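Local coordinates for FAD:protein FMN transferase (Pseudomonas stutzeri ATCC 14405 = CCUG 16156, PDB 5MGY), which probably transfers the FMN moiety of FAD, with the help of magnesium, onto a threonine side chain of a target flavoprotein, releasing AMP, at residues 128-140 with 145-157. Sequence-based numbering, arbitrary orientation.
With MG (magnesium ion), chain I.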
# COMPACT_ATOMS: atom_id res chain seq x y z
N ALA A 128 -12.72 20.28 -13.73
CA ALA A 128 -13.47 20.65 -12.48
C ALA A 128 -13.05 19.83 -11.27
O ALA A 128 -12.85 20.36 -10.18
CB ALA A 128 -14.98 20.49 -12.67
N ALA A 129 -12.97 18.52 -11.45
CA ALA A 129 -12.54 17.66 -10.38
C ALA A 129 -11.05 17.87 -10.01
O ALA A 129 -10.72 17.90 -8.84
CB ALA A 129 -12.84 16.20 -10.72
N ARG A 130 -10.16 18.06 -10.97
CA ARG A 130 -8.76 18.35 -10.64
C ARG A 130 -8.62 19.60 -9.80
O ARG A 130 -7.71 19.70 -9.00
CB ARG A 130 -7.86 18.41 -11.89
CG ARG A 130 -6.94 17.18 -12.06
CD ARG A 130 -5.93 17.31 -13.21
NE ARG A 130 -6.62 17.84 -14.39
CZ ARG A 130 -6.54 19.09 -14.90
NH1 ARG A 130 -5.73 20.02 -14.39
NH2 ARG A 130 -7.28 19.39 -15.96
N ALA A 131 -9.51 20.57 -9.96
CA ALA A 131 -9.46 21.77 -9.08
C ALA A 131 -9.83 21.48 -7.62
O ALA A 131 -9.44 22.25 -6.78
CB ALA A 131 -10.32 22.89 -9.63
N LEU A 132 -10.53 20.37 -7.34
CA LEU A 132 -10.73 19.86 -5.97
C LEU A 132 -9.64 18.91 -5.44
O LEU A 132 -9.83 18.29 -4.37
CB LEU A 132 -12.08 19.12 -5.85
CG LEU A 132 -13.32 19.82 -6.45
CD1 LEU A 132 -14.62 18.99 -6.35
CD2 LEU A 132 -13.37 21.23 -5.82
N THR A 133 -8.54 18.79 -6.18
CA THR A 133 -7.46 17.90 -5.80
C THR A 133 -6.25 18.74 -5.49
O THR A 133 -6.28 19.95 -5.68
CB THR A 133 -7.11 16.85 -6.88
OG1 THR A 133 -6.58 17.51 -8.02
CG2 THR A 133 -8.31 16.06 -7.32
N GLY A 134 -5.23 18.07 -4.94
CA GLY A 134 -3.92 18.66 -4.67
C GLY A 134 -3.41 18.65 -3.23
O GLY A 134 -3.74 19.53 -2.47
N GLN A 135 -2.54 17.70 -2.91
CA GLN A 135 -1.79 17.58 -1.62
C GLN A 135 -1.31 18.88 -1.03
O GLN A 135 -1.30 19.06 0.18
CB GLN A 135 -0.57 16.66 -1.83
CG GLN A 135 0.17 16.17 -0.58
CD GLN A 135 -0.28 14.75 -0.11
OE1 GLN A 135 -0.32 13.78 -0.92
NE2 GLN A 135 -0.62 14.63 1.22
N GLN A 136 -0.89 19.80 -1.87
CA GLN A 136 -0.42 21.12 -1.38
C GLN A 136 -1.48 21.90 -0.64
O GLN A 136 -1.14 22.79 0.16
CB GLN A 136 0.14 22.01 -2.52
CG GLN A 136 -0.84 22.57 -3.53
CD GLN A 136 -1.22 21.62 -4.65
OE1 GLN A 136 -0.96 20.42 -4.59
NE2 GLN A 136 -1.85 22.16 -5.69
N HIS A 137 -2.75 21.61 -0.95
CA HIS A 137 -3.89 22.21 -0.28
C HIS A 137 -4.29 21.60 1.09
O HIS A 137 -5.22 22.08 1.75
CB HIS A 137 -5.06 22.16 -1.23
CG HIS A 137 -4.89 23.04 -2.42
ND1 HIS A 137 -4.99 22.58 -3.71
CD2 HIS A 137 -4.62 24.36 -2.49
CE1 HIS A 137 -4.79 23.59 -4.54
NE2 HIS A 137 -4.56 24.68 -3.82
N LEU A 138 -3.57 20.56 1.52
CA LEU A 138 -3.85 19.86 2.74
C LEU A 138 -2.79 20.25 3.73
O LEU A 138 -1.62 20.26 3.41
CB LEU A 138 -3.77 18.39 2.45
CG LEU A 138 -4.14 17.36 3.48
CD1 LEU A 138 -5.59 17.57 3.81
CD2 LEU A 138 -3.94 15.97 2.91
N SER A 139 -3.19 20.61 4.94
CA SER A 139 -2.22 20.95 5.98
C SER A 139 -2.69 20.53 7.37
O SER A 139 -3.88 20.31 7.64
CB SER A 139 -1.89 22.43 5.95
OG SER A 139 -3.05 23.23 6.10
N ILE A 140 -1.71 20.40 8.27
CA ILE A 140 -1.98 19.93 9.63
C ILE A 140 -1.74 21.11 10.54
O ILE A 140 -0.77 21.81 10.41
CB ILE A 140 -1.03 18.79 10.00
CG1 ILE A 140 -1.54 17.50 9.44
CG2 ILE A 140 -0.91 18.64 11.49
CD1 ILE A 140 -0.44 16.46 9.31
N LEU A 145 -6.87 19.01 10.74
CA LEU A 145 -6.51 18.91 9.33
C LEU A 145 -7.20 20.02 8.63
O LEU A 145 -8.39 20.16 8.80
CB LEU A 145 -7.09 17.68 8.68
CG LEU A 145 -6.33 16.42 8.34
CD1 LEU A 145 -7.11 15.62 7.33
CD2 LEU A 145 -4.96 16.82 7.80
N CYS A 146 -6.50 20.73 7.75
CA CYS A 146 -7.09 21.85 7.04
C CYS A 146 -7.12 21.58 5.56
O CYS A 146 -6.24 20.90 5.02
CB CYS A 146 -6.33 23.10 7.35
SG CYS A 146 -6.42 23.39 9.12
N LYS A 147 -8.15 22.10 4.91
CA LYS A 147 -8.22 22.00 3.48
C LYS A 147 -8.57 23.32 2.82
O LYS A 147 -9.59 23.92 3.17
CB LYS A 147 -9.18 20.90 3.06
CG LYS A 147 -10.65 21.13 3.34
CD LYS A 147 -11.32 19.78 3.33
CE LYS A 147 -12.66 19.79 2.70
NZ LYS A 147 -13.24 18.43 2.64
N ALA A 148 -7.73 23.74 1.86
CA ALA A 148 -7.92 24.99 1.14
C ALA A 148 -8.86 24.92 -0.05
O ALA A 148 -9.33 25.95 -0.50
CB ALA A 148 -6.61 25.52 0.71
N VAL A 149 -9.11 23.72 -0.58
CA VAL A 149 -10.10 23.46 -1.61
C VAL A 149 -11.00 22.33 -1.11
O VAL A 149 -10.68 21.72 -0.12
CB VAL A 149 -9.42 23.05 -2.97
CG1 VAL A 149 -8.29 24.00 -3.40
CG2 VAL A 149 -8.93 21.63 -2.96
N ALA A 150 -12.07 21.97 -1.81
CA ALA A 150 -12.97 20.87 -1.34
C ALA A 150 -12.36 19.50 -1.51
O ALA A 150 -12.93 18.68 -2.25
CB ALA A 150 -14.35 20.88 -2.05
N LEU A 151 -11.27 19.25 -0.79
CA LEU A 151 -10.54 17.95 -0.86
C LEU A 151 -11.32 16.74 -0.38
O LEU A 151 -12.03 16.77 0.64
CB LEU A 151 -9.23 17.98 -0.04
CG LEU A 151 -8.11 18.93 -0.52
CD1 LEU A 151 -6.90 18.84 0.39
CD2 LEU A 151 -7.71 18.66 -1.96
N GLN A 152 -11.15 15.67 -1.11
CA GLN A 152 -11.59 14.39 -0.61
C GLN A 152 -10.39 13.43 -0.55
O GLN A 152 -9.73 13.17 -1.57
CB GLN A 152 -12.72 13.91 -1.46
CG GLN A 152 -13.82 14.95 -1.50
CD GLN A 152 -15.13 14.33 -1.96
OE1 GLN A 152 -15.29 13.95 -3.13
NE2 GLN A 152 -16.06 14.18 -1.01
N LEU A 153 -10.12 12.95 0.66
CA LEU A 153 -9.02 12.06 0.91
C LEU A 153 -9.37 10.62 0.71
O LEU A 153 -10.53 10.24 0.77
CB LEU A 153 -8.53 12.27 2.32
CG LEU A 153 -8.09 13.71 2.64
CD1 LEU A 153 -7.41 13.80 4.00
CD2 LEU A 153 -7.21 14.27 1.56
N ASP A 154 -8.34 9.85 0.39
CA ASP A 154 -8.41 8.38 0.23
C ASP A 154 -7.04 7.81 0.65
O ASP A 154 -5.99 8.21 0.14
CB ASP A 154 -8.72 7.95 -1.21
CG ASP A 154 -9.04 6.46 -1.34
OD1 ASP A 154 -10.07 6.04 -1.98
OD2 ASP A 154 -8.28 5.68 -0.77
N PHE A 155 -7.06 6.86 1.56
CA PHE A 155 -5.86 6.41 2.18
C PHE A 155 -5.43 5.04 1.67
O PHE A 155 -4.48 4.46 2.20
CB PHE A 155 -6.06 6.41 3.73
CG PHE A 155 -5.99 7.80 4.33
CD1 PHE A 155 -4.77 8.47 4.44
CD2 PHE A 155 -7.13 8.42 4.75
CE1 PHE A 155 -4.72 9.75 4.94
CE2 PHE A 155 -7.09 9.70 5.25
CZ PHE A 155 -5.88 10.38 5.35
N ASN A 156 -6.11 4.52 0.65
CA ASN A 156 -5.98 3.11 0.25
C ASN A 156 -4.60 2.79 -0.25
O ASN A 156 -4.15 1.71 -0.07
CB ASN A 156 -7.03 2.67 -0.81
CG ASN A 156 -8.21 1.88 -0.23
OD1 ASN A 156 -8.10 1.14 0.74
ND2 ASN A 156 -9.32 1.97 -0.90
N SER A 157 -3.89 3.75 -0.80
CA SER A 157 -2.57 3.48 -1.36
C SER A 157 -1.54 3.14 -0.27
O SER A 157 -0.56 2.40 -0.58
CB SER A 157 -2.11 4.66 -2.23
OG SER A 157 -1.98 5.81 -1.45
MG MG I . -0.75 0.78 -2.27
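Ser139 and Cys146 form the hydrogen-bonded pair of a short antiparallel beta hairpin, Cys146 N giving to Ser139 O at 2.7 Å and Ser139 N to Cys146 O at 3.1 Å. A third bond, from Ala148 N to His137 O, carries the pairing past the strands. On the face bearing Leu138 and Leu145 the packing is close. Leu138 has CG anti to its backbone N (chi1 -174°), and its two methyls part company: CD2 meets Leu153 CD2 tip to tip at 3.9 Å, while CD1 lies near Leu145 CD2 and Leu151 CD1. Val84 of helix 78-93 and Phe65 of helix 61-67 border this leucine cluster. Lys147 points to the same face, yet its NZ, probably charged, bonds back to Leu151 O at 2.9 Å and to the carbonyls of Phe65 and Leu68, with a cation-pi contact to Phe65.

The side of His137 is more open to solvent, although Val149 CG1 sits squarely over one ring face, 3.5 Å from the centroid, in a CH-pi contact, with Gln136 CG over the opposite face; exposed Leu132 loosely brushes Ala150 with CD2. Cys146, on the Ser139 face, is disulfide-bonded to Cys73, tying the hairpin to strand 73-75. Farther along, Ser157 O binds magnesium with Asp271 and Thr275. Backbone bonds thus set the hairpin register, the leucine face relies on nonpolar fit, and the carbonyls around Lys147 probably offset the cost of burying its charge.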